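Local coordinates for protein AlyGC (Glaciecola chathamensis, PDB 5GKD) that probably depolymerises alginate by beta-elimination, as a calcium-binding lyase of polysaccharide lyase family 6, at residues G142-M150 and R174-L185; N228-L237 and V251-G262. All coordinates share one frame; numbering follows the deposited sequence.

In the fold
From the N terminus, strand 134-141 leads into the loop 142-150, and one coil later the loop 174-185 returns beside it, which closes contact 1, and the two loops lead into the paired strands 150-152 and 185-188. The chain then makes a further coil through strands 200-207 and 214-219, bringing Glu212 and Glu214 to the calcium ion that Glu183 of contact 1 also binds. Contact 2 follows, joining 228-237 to 251-262 on the next two coils. The two contacts are in series, neither nested nor crossed, with centres about 16 Å apart, and meet where Ile176 packs on Arg234. Both face the C-terminal beta-helix, which the Ile176 carbonyl and the Arg234 and His259 side chains reach through polar bonds.

Contact 1 of 2, residues G142-M150 and R174-L185; sequences GKRNKGVTM and RPILGSNGGETL. With CA (calcium ion), chain E; PO4 (phosphate ion), chain H.
Arg174 keeps its chain extended from CG to NE, with CG swung anti to the backbone N (chi1 172°), an extension that carries its guanidinium to the carbonyl of Gly147 on the preceding coil. The two segments are corresponding turns between strands of a parallel beta-helix of the pectate lyase-like type. NH1 and NH2 of Arg174 grip Gly147 O end-on, at 2.9 and 3.2 Å, with the oxygen lying in the guanidinium plane. Arg174 NH1 also donates to Thr149 OG1 at 3.0 Å, this time tilted from that plane, while NE binds a water that bridges to Lys143 O and Pro175 O. These bonds fix the rotation of the group. Gly182 O lies over one face near the rim, and Lys143 CG over the opposite one.

Lys143 runs alongside Arg174 in the same direction, and the bend at its last torsion (chi4 -65°) turns Lys143 NZ onto Gly147 O at 2.9 Å, making a third donor to this buried oxygen. The nearness of two positive groups is probably eased by Asp123, which forms a salt bridge with Lys143.

Backbone bonds carry the pairing onward. Gly147 N reaches Gly181 O, Thr149 N binds Glu183 O at 2.9 Å, and Met150 N binds Thr184 O where the parallel strands begin. A side chain at Gly181 would run into Lys146 CE. Val148 crosses Glu183 at about a right angle, its CG2 against Glu183 CB at 3.6 Å. Beyond that CB, the carboxylate of Glu183 reaches the calcium site, shared with Asn180, Glu212 and Glu214 and with a phosphate oxygen and a water, and Glu183 OE2 coordinates the calcium ion at 2.6 Å.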
loop_
_atom_site.group_PDB
_atom_site.type_symbol
_atom_site.label_atom_id
_atom_site.label_comp_id
_atom_site.label_asym_id
_atom_site.label_seq_id
_atom_site.Cartn_x
_atom_site.Cartn_y
_atom_site.Cartn_z
ATOM N N GLY A 142 -18.951 10.651 12.057
ATOM C CA GLY A 142 -17.571 10.282 11.843
ATOM C C GLY A 142 -17.282 9.135 10.897
ATOM O O GLY A 142 -16.240 8.503 11.043
ATOM N N LYS A 143 -18.143 8.833 9.936
ATOM C CA LYS A 143 -17.793 7.781 8.982
ATOM C C LYS A 143 -16.703 8.278 8.044
ATOM O O LYS A 143 -16.887 9.280 7.352
ATOM C CB LYS A 143 -19.012 7.320 8.191
ATOM C CG LYS A 143 -18.724 6.130 7.284
ATOM C CD LYS A 143 -20.019 5.550 6.710
ATOM C CE LYS A 143 -19.822 4.125 6.143
ATOM N NZ LYS A 143 -18.918 4.017 4.949
ATOM N N ARG A 144 -15.558 7.586 8.022
ATOM C CA ARG A 144 -14.403 8.073 7.280
ATOM C C ARG A 144 -14.159 7.328 5.978
ATOM O O ARG A 144 -13.348 7.783 5.168
ATOM C CB ARG A 144 -13.119 7.992 8.118
ATOM C CG ARG A 144 -13.276 7.986 9.604
ATOM C CD ARG A 144 -13.700 9.310 10.223
ATOM N NE ARG A 144 -12.674 10.316 10.272
ATOM C CZ ARG A 144 -12.519 11.197 11.255
ATOM N NH1 ARG A 144 -13.295 11.194 12.332
ATOM N NH2 ARG A 144 -11.558 12.077 11.152
ATOM N N ASN A 145 -14.828 6.213 5.758
ATOM C CA ASN A 145 -14.497 5.325 4.663
ATOM C C ASN A 145 -15.578 5.375 3.599
ATOM O O ASN A 145 -16.680 5.869 3.816
ATOM C CB ASN A 145 -14.331 3.893 5.168
ATOM C CG ASN A 145 -15.620 3.308 5.648
ATOM O OD1 ASN A 145 -16.343 3.937 6.425
ATOM N ND2 ASN A 145 -15.938 2.096 5.176
ATOM N N LYS A 146 -15.240 4.838 2.440
ATOM C CA LYS A 146 -16.168 4.784 1.328
ATOM C C LYS A 146 -17.450 4.028 1.691
ATOM O O LYS A 146 -17.447 3.053 2.448
ATOM C CB LYS A 146 -15.482 4.138 0.128
ATOM C CG LYS A 146 -16.390 3.945 -1.071
ATOM C CD LYS A 146 -15.668 4.102 -2.373
ATOM C CE LYS A 146 -16.616 3.966 -3.549
ATOM N NZ LYS A 146 -15.996 4.513 -4.790
ATOM N N GLY A 147 -18.557 4.486 1.130
ATOM C CA GLY A 147 -19.822 3.834 1.413
ATOM C C GLY A 147 -20.731 4.856 2.062
ATOM O O GLY A 147 -20.346 5.597 2.967
ATOM N N VAL A 148 -21.971 4.893 1.572
ATOM C CA VAL A 148 -22.976 5.784 2.129
ATOM C C VAL A 148 -23.138 5.490 3.622
ATOM O O VAL A 148 -22.914 4.365 4.088
ATOM C CB VAL A 148 -24.292 5.619 1.343
ATOM C CG1 VAL A 148 -24.874 4.255 1.557
ATOM C CG2 VAL A 148 -25.320 6.721 1.711
ATOM N N THR A 149 -23.438 6.530 4.399
ATOM C CA THR A 149 -23.687 6.301 5.819
ATOM C C THR A 149 -24.976 5.510 6.010
ATOM O O THR A 149 -25.011 4.518 6.745
ATOM C CB THR A 149 -23.732 7.629 6.578
ATOM O OG1 THR A 149 -22.520 8.353 6.332
ATOM C CG2 THR A 149 -23.872 7.409 8.095
ATOM N N MET A 150 -26.028 5.897 5.309
ATOM C CA MET A 150 -27.325 5.254 5.446
ATOM C C MET A 150 -27.999 5.157 4.092
ATOM O O MET A 150 -28.007 6.127 3.334
ATOM C CB MET A 150 -28.236 6.019 6.389
ATOM C CG MET A 150 -29.623 5.423 6.477
ATOM S SD MET A 150 -30.590 6.218 7.749
ATOM C CE MET A 150 -32.006 5.124 7.805
ATOM N N ARG A 174 -19.251 14.439 8.769
ATOM C CA ARG A 174 -18.644 13.391 7.965
ATOM C C ARG A 174 -17.564 14.054 7.129
ATOM O O ARG A 174 -17.882 14.913 6.299
ATOM C CB ARG A 174 -19.635 12.675 7.049
ATOM C CG ARG A 174 -18.889 11.751 6.105
ATOM C CD ARG A 174 -19.734 10.745 5.384
ATOM N NE ARG A 174 -18.852 9.888 4.600
ATOM C CZ ARG A 174 -19.196 8.733 4.053
ATOM N NH1 ARG A 174 -20.428 8.266 4.186
ATOM N NH2 ARG A 174 -18.288 8.041 3.376
ATOM N N PRO A 175 -16.303 13.698 7.299
ATOM C CA PRO A 175 -15.243 14.401 6.576
ATOM C C PRO A 175 -15.237 14.009 5.106
ATOM O O PRO A 175 -15.888 13.055 4.674
ATOM C CB PRO A 175 -13.958 13.973 7.295
ATOM C CG PRO A 175 -14.307 12.620 7.895
ATOM C CD PRO A 175 -15.789 12.652 8.195
ATOM N N ILE A 176 -14.509 14.812 4.331
ATOM C CA ILE A 176 -14.344 14.562 2.907
ATOM C C ILE A 176 -13.791 13.161 2.691
ATOM O O ILE A 176 -12.845 12.732 3.361
ATOM C CB ILE A 176 -13.417 15.626 2.301
ATOM C CG1 ILE A 176 -14.048 17.018 2.424
ATOM C CG2 ILE A 176 -13.068 15.290 0.858
ATOM C CD1 ILE A 176 -13.058 18.166 2.205
ATOM N N LEU A 177 -14.381 12.437 1.747
ATOM C CA LEU A 177 -13.917 11.091 1.442
ATOM C C LEU A 177 -12.704 11.127 0.527
ATOM O O LEU A 177 -11.725 10.410 0.750
ATOM C CB LEU A 177 -15.040 10.297 0.781
ATOM C CG LEU A 177 -15.082 8.768 0.772
ATOM C CD1 LEU A 177 -15.654 8.237 -0.540
ATOM C CD2 LEU A 177 -13.802 8.083 1.142
ATOM N N GLY A 178 -12.764 11.937 -0.518
ATOM C CA GLY A 178 -11.734 11.934 -1.530
ATOM C C GLY A 178 -12.062 11.131 -2.765
ATOM O O GLY A 178 -11.147 10.795 -3.524
ATOM N N SER A 179 -13.326 10.812 -2.982
ATOM C CA SER A 179 -13.815 10.143 -4.179
ATOM C C SER A 179 -15.332 10.144 -4.109
ATOM O O SER A 179 -15.927 10.635 -3.145
ATOM C CB SER A 179 -13.291 8.714 -4.307
ATOM O OG SER A 179 -14.117 7.802 -3.620
ATOM N N ASN A 180 -15.955 9.573 -5.130
ATOM C CA ASN A 180 -17.373 9.275 -5.052
ATOM C C ASN A 180 -17.640 8.232 -3.963
ATOM O O ASN A 180 -16.755 7.494 -3.539
ATOM C CB ASN A 180 -17.893 8.784 -6.402
ATOM C CG ASN A 180 -19.408 8.947 -6.544
ATOM O OD1 ASN A 180 -20.019 8.389 -7.450
ATOM N ND2 ASN A 180 -20.003 9.718 -5.664
ATOM N N GLY A 181 -18.874 8.209 -3.481
ATOM C CA GLY A 181 -19.299 7.243 -2.491
ATOM C C GLY A 181 -19.306 7.715 -1.056
ATOM O O GLY A 181 -19.224 6.876 -0.156
ATOM N N GLY A 182 -19.415 9.019 -0.809
ATOM C CA GLY A 182 -19.419 9.525 0.554
ATOM C C GLY A 182 -20.739 10.111 1.006
ATOM O O GLY A 182 -20.767 11.023 1.834
ATOM N N GLU A 183 -21.838 9.600 0.458
ATOM C CA GLU A 183 -23.158 10.158 0.733
ATOM C C GLU A 183 -23.560 9.909 2.184
ATOM O O GLU A 183 -23.152 8.929 2.804
ATOM C CB GLU A 183 -24.204 9.545 -0.202
ATOM C CG GLU A 183 -23.950 9.742 -1.682
ATOM C CD GLU A 183 -23.160 8.602 -2.312
ATOM O OE1 GLU A 183 -22.554 7.822 -1.569
ATOM O OE2 GLU A 183 -23.165 8.476 -3.552
ATOM N N THR A 184 -24.357 10.819 2.725
ATOM C CA THR A 184 -24.924 10.592 4.043
ATOM C C THR A 184 -26.180 9.731 3.961
ATOM O O THR A 184 -26.338 8.804 4.753
ATOM C CB THR A 184 -25.204 11.931 4.731
ATOM O OG1 THR A 184 -23.956 12.568 5.038
ATOM C CG2 THR A 184 -25.979 11.732 6.029
ATOM N N LEU A 185 -27.054 9.988 2.986
ATOM C CA LEU A 185 -28.313 9.264 2.826
ATOM C C LEU A 185 -28.531 8.993 1.342
ATOM O O LEU A 185 -28.532 9.923 0.537
ATOM C CB LEU A 185 -29.483 10.082 3.403
ATOM C CG LEU A 185 -30.821 9.480 3.876
ATOM C CD1 LEU A 185 -31.979 10.426 3.619
ATOM C CD2 LEU A 185 -31.124 8.140 3.309
HETATM CA CA CA E . -22.366 10.309 -5.185
HETATM P P PO4 H . -23.884 8.844 -8.057
HETATM O O1 PO4 H . -25.117 9.384 -7.384
HETATM O O2 PO4 H . -22.856 8.697 -7.004
HETATM O O3 PO4 H . -23.425 9.821 -9.172
HETATM O O4 PO4 H . -24.224 7.440 -8.501
HETATM O O HOH W 1 -16.085 10.302 4.711
HETATM O O HOH W 2 -12.455 10.668 5.323
HETATM O O HOH W 3 -13.638 5.130 -5.326
HETATM O O HOH W 4 -22.663 10.987 7.182
HETATM O O HOH W 5 -21.858 11.780 -7.131
#

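Contact 2 of 2, residues N228-L237 and V251-G262; sequences NVFFESRGTL and VFFGNGVDHTGG
Phe230 and Phe252 lie side by side in an offset stack, ring centroids 4.4 Å apart and planes only 10° from parallel, with Phe230 CD1 and Phe252 CE2 3.5 Å from each other. Both rings have CG anti to the carbonyl carbon, and this shared torsion lays one over the other in the interior. Leu237 CB meets the edge of the Phe252 ring, and Ile215 and Ile216 of the preceding coil pack on Phe230. On the other face of the strands Val229 lies beside Val251, and Phe231 CD2 meets Phe253 CB at 4.2 Å, more loosely than the stacked rings.

Such stacking of like residues at equivalent positions of successive coils is a hallmark of the parallel beta-helix. Strands 229-231 and 251-253 run in register, joined by four backbone bonds from Asn228 O to Glu232 N. After the turn the pairing resumes as Leu237 N binds Gly262 O at 2.9 Å, and Gly261, followed by a cis peptide, fits against Thr236 CG2 where a side chain would clash. At the side facing the C-terminal beta-helix, where both residues are buried, Arg234 lies along His259, with Arg234 NH2 3.6 Å from His259 CD2, and NH2 pairs with Glu605.

Toward solvent the packing thins. Exposed Asn255, in the type I' turn from Gly254 to Val257, sends ND2 almost straight (178°) to the anti lone pair of Glu232 OE2 at 2.7 Å, the carboxylate steeply turned from the amide. Glu232 CG meanwhile lies over one face of the Phe231 ring, near its rim, and Glu232 CD touches Val257 CG2 at 3.9 Å. Replacing Glu232 with an alanine is likely to leave the Asn255 amide without this acceptor and to bare part of the Phe231 ring.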
loop_
_atom_site.group_PDB
_atom_site.type_symbol
_atom_site.label_atom_id
_atom_site.label_comp_id
_atom_site.label_asym_id
_atom_site.label_seq_id
_atom_site.Cartn_x
_atom_site.Cartn_y
_atom_site.Cartn_z
ATOM N N ASN A 228 -35.914 19.205 6.670
ATOM C CA ASN A 228 -34.579 18.911 7.153
ATOM C C ASN A 228 -33.725 20.171 7.161
ATOM O O ASN A 228 -33.969 21.108 6.404
ATOM C CB ASN A 228 -33.919 17.842 6.282
ATOM C CG ASN A 228 -34.761 16.603 6.170
ATOM O OD1 ASN A 228 -34.776 15.762 7.080
ATOM N ND2 ASN A 228 -35.493 16.486 5.067
ATOM N N VAL A 229 -32.703 20.174 8.007
ATOM C CA VAL A 229 -31.773 21.289 8.116
ATOM C C VAL A 229 -30.387 20.811 7.710
ATOM O O VAL A 229 -29.932 19.754 8.159
ATOM C CB VAL A 229 -31.765 21.890 9.532
ATOM C CG1 VAL A 229 -30.654 22.918 9.656
ATOM C CG2 VAL A 229 -33.104 22.525 9.823
ATOM N N PHE A 230 -29.733 21.577 6.841
ATOM C CA PHE A 230 -28.389 21.283 6.371
ATOM C C PHE A 230 -27.464 22.414 6.811
ATOM O O PHE A 230 -27.500 23.506 6.243
ATOM C CB PHE A 230 -28.383 21.130 4.856
ATOM C CG PHE A 230 -29.314 20.072 4.356
ATOM C CD1 PHE A 230 -30.653 20.348 4.151
ATOM C CD2 PHE A 230 -28.839 18.797 4.065
ATOM C CE1 PHE A 230 -31.511 19.369 3.671
ATOM C CE2 PHE A 230 -29.680 17.829 3.607
ATOM C CZ PHE A 230 -31.021 18.113 3.404
ATOM N N PHE A 231 -26.610 22.151 7.788
ATOM C CA PHE A 231 -25.783 23.189 8.392
ATOM C C PHE A 231 -24.351 23.013 7.924
ATOM O O PHE A 231 -23.703 22.022 8.266
ATOM C CB PHE A 231 -25.858 23.136 9.913
ATOM C CG PHE A 231 -25.017 24.191 10.604
ATOM C CD1 PHE A 231 -23.699 23.942 10.939
ATOM C CD2 PHE A 231 -25.561 25.428 10.920
ATOM C CE1 PHE A 231 -22.942 24.901 11.577
ATOM C CE2 PHE A 231 -24.822 26.381 11.572
ATOM C CZ PHE A 231 -23.508 26.124 11.895
ATOM N N GLU A 232 -23.876 23.979 7.144
ATOM C CA GLU A 232 -22.487 24.052 6.703
ATOM C C GLU A 232 -22.032 22.753 6.050
ATOM O O GLU A 232 -20.895 22.324 6.208
ATOM C CB GLU A 232 -21.565 24.438 7.862
ATOM C CG GLU A 232 -21.802 25.853 8.361
ATOM C CD GLU A 232 -20.828 26.298 9.465
ATOM O OE1 GLU A 232 -19.918 25.527 9.850
ATOM O OE2 GLU A 232 -20.989 27.433 9.950
ATOM N N SER A 233 -22.920 22.133 5.288
ATOM C CA SER A 233 -22.625 20.850 4.678
ATOM C C SER A 233 -22.119 21.067 3.263
ATOM O O SER A 233 -22.776 21.726 2.444
ATOM C CB SER A 233 -23.845 19.925 4.681
ATOM O OG SER A 233 -24.139 19.470 5.990
ATOM N N ARG A 234 -20.962 20.469 2.995
ATOM C CA ARG A 234 -20.184 20.646 1.776
ATOM C C ARG A 234 -20.712 19.740 0.665
ATOM O O ARG A 234 -20.031 18.842 0.173
ATOM C CB ARG A 234 -18.730 20.340 2.100
ATOM C CG ARG A 234 -17.691 21.041 1.308
ATOM C CD ARG A 234 -16.336 20.645 1.868
ATOM N NE ARG A 234 -15.211 21.161 1.102
ATOM C CZ ARG A 234 -14.674 20.550 0.056
ATOM N NH1 ARG A 234 -15.175 19.403 -0.392
ATOM N NH2 ARG A 234 -13.638 21.087 -0.546
ATOM N N GLY A 235 -21.958 19.983 0.291
ATOM C CA GLY A 235 -22.623 19.119 -0.664
ATOM C C GLY A 235 -24.033 19.602 -0.901
ATOM O O GLY A 235 -24.367 20.750 -0.594
ATOM N N THR A 236 -24.866 18.699 -1.421
ATOM C CA THR A 236 -26.177 19.034 -1.944
ATOM C C THR A 236 -27.195 17.972 -1.551
ATOM O O THR A 236 -26.851 16.860 -1.141
ATOM C CB THR A 236 -26.176 19.142 -3.479
ATOM O OG1 THR A 236 -25.993 17.841 -4.059
ATOM C CG2 THR A 236 -25.062 20.051 -3.963
ATOM N N LEU A 237 -28.465 18.338 -1.695
ATOM C CA LEU A 237 -29.572 17.399 -1.798
ATOM C C LEU A 237 -29.806 17.151 -3.281
ATOM O O LEU A 237 -30.350 18.010 -3.973
ATOM C CB LEU A 237 -30.814 17.975 -1.130
ATOM C CG LEU A 237 -32.056 17.124 -0.883
ATOM C CD1 LEU A 237 -33.072 17.920 -0.044
ATOM C CD2 LEU A 237 -32.687 16.612 -2.149
ATOM N N VAL A 251 -34.162 23.564 4.932
ATOM C CA VAL A 251 -33.410 24.759 5.288
ATOM C C VAL A 251 -31.914 24.468 5.174
ATOM O O VAL A 251 -31.412 23.525 5.790
ATOM C CB VAL A 251 -33.762 25.231 6.714
ATOM C CG1 VAL A 251 -32.841 26.364 7.141
ATOM C CG2 VAL A 251 -35.216 25.660 6.800
ATOM N N PHE A 252 -31.199 25.310 4.427
ATOM C CA PHE A 252 -29.768 25.169 4.176
ATOM C C PHE A 252 -29.048 26.402 4.711
ATOM O O PHE A 252 -29.187 27.500 4.151
ATOM C CB PHE A 252 -29.476 25.027 2.684
ATOM C CG PHE A 252 -30.065 23.813 2.037
ATOM C CD1 PHE A 252 -31.416 23.738 1.757
ATOM C CD2 PHE A 252 -29.247 22.775 1.638
ATOM C CE1 PHE A 252 -31.939 22.623 1.127
ATOM C CE2 PHE A 252 -29.753 21.659 1.018
ATOM C CZ PHE A 252 -31.099 21.574 0.764
ATOM N N PHE A 253 -28.277 26.235 5.775
ATOM C CA PHE A 253 -27.466 27.325 6.332
ATOM C C PHE A 253 -26.027 27.088 5.910
ATOM O O PHE A 253 -25.284 26.370 6.577
ATOM C CB PHE A 253 -27.568 27.396 7.852
ATOM C CG PHE A 253 -28.907 27.845 8.352
ATOM C CD1 PHE A 253 -29.455 29.036 7.919
ATOM C CD2 PHE A 253 -29.600 27.091 9.264
ATOM C CE1 PHE A 253 -30.687 29.442 8.379
ATOM C CE2 PHE A 253 -30.823 27.505 9.739
ATOM C CZ PHE A 253 -31.364 28.679 9.298
ATOM N N GLY A 254 -25.635 27.698 4.791
ATOM C CA GLY A 254 -24.265 27.553 4.321
ATOM C C GLY A 254 -23.257 28.358 5.115
ATOM O O GLY A 254 -22.102 27.951 5.242
ATOM N N ASN A 255 -23.666 29.510 5.645
ATOM C CA ASN A 255 -22.775 30.407 6.395
ATOM C C ASN A 255 -21.550 30.834 5.593
ATOM O O ASN A 255 -20.526 31.172 6.169
ATOM C CB ASN A 255 -22.308 29.778 7.714
ATOM C CG ASN A 255 -23.378 29.778 8.765
ATOM O OD1 ASN A 255 -24.373 30.481 8.646
ATOM N ND2 ASN A 255 -23.177 28.992 9.816
ATOM N N GLY A 256 -21.624 30.822 4.266
ATOM C CA GLY A 256 -20.467 31.201 3.477
ATOM C C GLY A 256 -19.315 30.211 3.456
ATOM O O GLY A 256 -18.258 30.531 2.913
ATOM N N VAL A 257 -19.487 29.014 4.008
ATOM C CA VAL A 257 -18.426 28.007 3.968
ATOM C C VAL A 257 -18.241 27.490 2.543
ATOM O O VAL A 257 -19.199 27.386 1.762
ATOM C CB VAL A 257 -18.752 26.867 4.955
ATOM C CG1 VAL A 257 -17.804 25.685 4.782
ATOM C CG2 VAL A 257 -18.689 27.386 6.385
ATOM N N ASP A 258 -16.990 27.172 2.204
ATOM C CA ASP A 258 -16.610 26.798 0.847
ATOM C C ASP A 258 -17.368 25.564 0.384
ATOM O O ASP A 258 -17.516 24.595 1.124
ATOM C CB ASP A 258 -15.091 26.525 0.772
ATOM C CG ASP A 258 -14.528 26.665 -0.651
ATOM O OD1 ASP A 258 -15.077 27.499 -1.411
ATOM O OD2 ASP A 258 -13.535 25.967 -1.025
ATOM N N HIS A 259 -17.842 25.601 -0.855
ATOM C CA HIS A 259 -18.457 24.444 -1.499
ATOM C C HIS A 259 -19.733 23.954 -0.794
ATOM O O HIS A 259 -20.044 22.764 -0.826
ATOM C CB HIS A 259 -17.443 23.300 -1.627
ATOM C CG HIS A 259 -16.408 23.527 -2.683
ATOM N ND1 HIS A 259 -16.725 23.683 -4.014
ATOM C CD2 HIS A 259 -15.062 23.619 -2.605
ATOM C CE1 HIS A 259 -15.620 23.863 -4.712
ATOM N NE2 HIS A 259 -14.595 23.826 -3.881
ATOM N N THR A 260 -20.509 24.836 -0.173
ATOM C CA THR A 260 -21.826 24.468 0.346
ATOM C C THR A 260 -22.909 24.594 -0.740
ATOM O O THR A 260 -23.049 25.653 -1.359
ATOM C CB THR A 260 -22.191 25.348 1.548
ATOM O OG1 THR A 260 -21.919 26.721 1.249
ATOM C CG2 THR A 260 -21.426 24.950 2.779
ATOM N N GLY A 261 -23.660 23.517 -0.983
ATOM C CA GLY A 261 -24.868 23.547 -1.849
ATOM C C GLY A 261 -26.150 23.467 -1.000
ATOM O O GLY A 261 -26.052 23.471 0.203
ATOM N N GLY A 262 -27.358 23.378 -1.531
ATOM C CA GLY A 262 -27.708 23.184 -2.893
ATOM C C GLY A 262 -28.862 22.188 -2.968
ATOM O O GLY A 262 -28.854 21.169 -2.284
HETATM O O HOH W 6 -15.324 23.665 2.787
#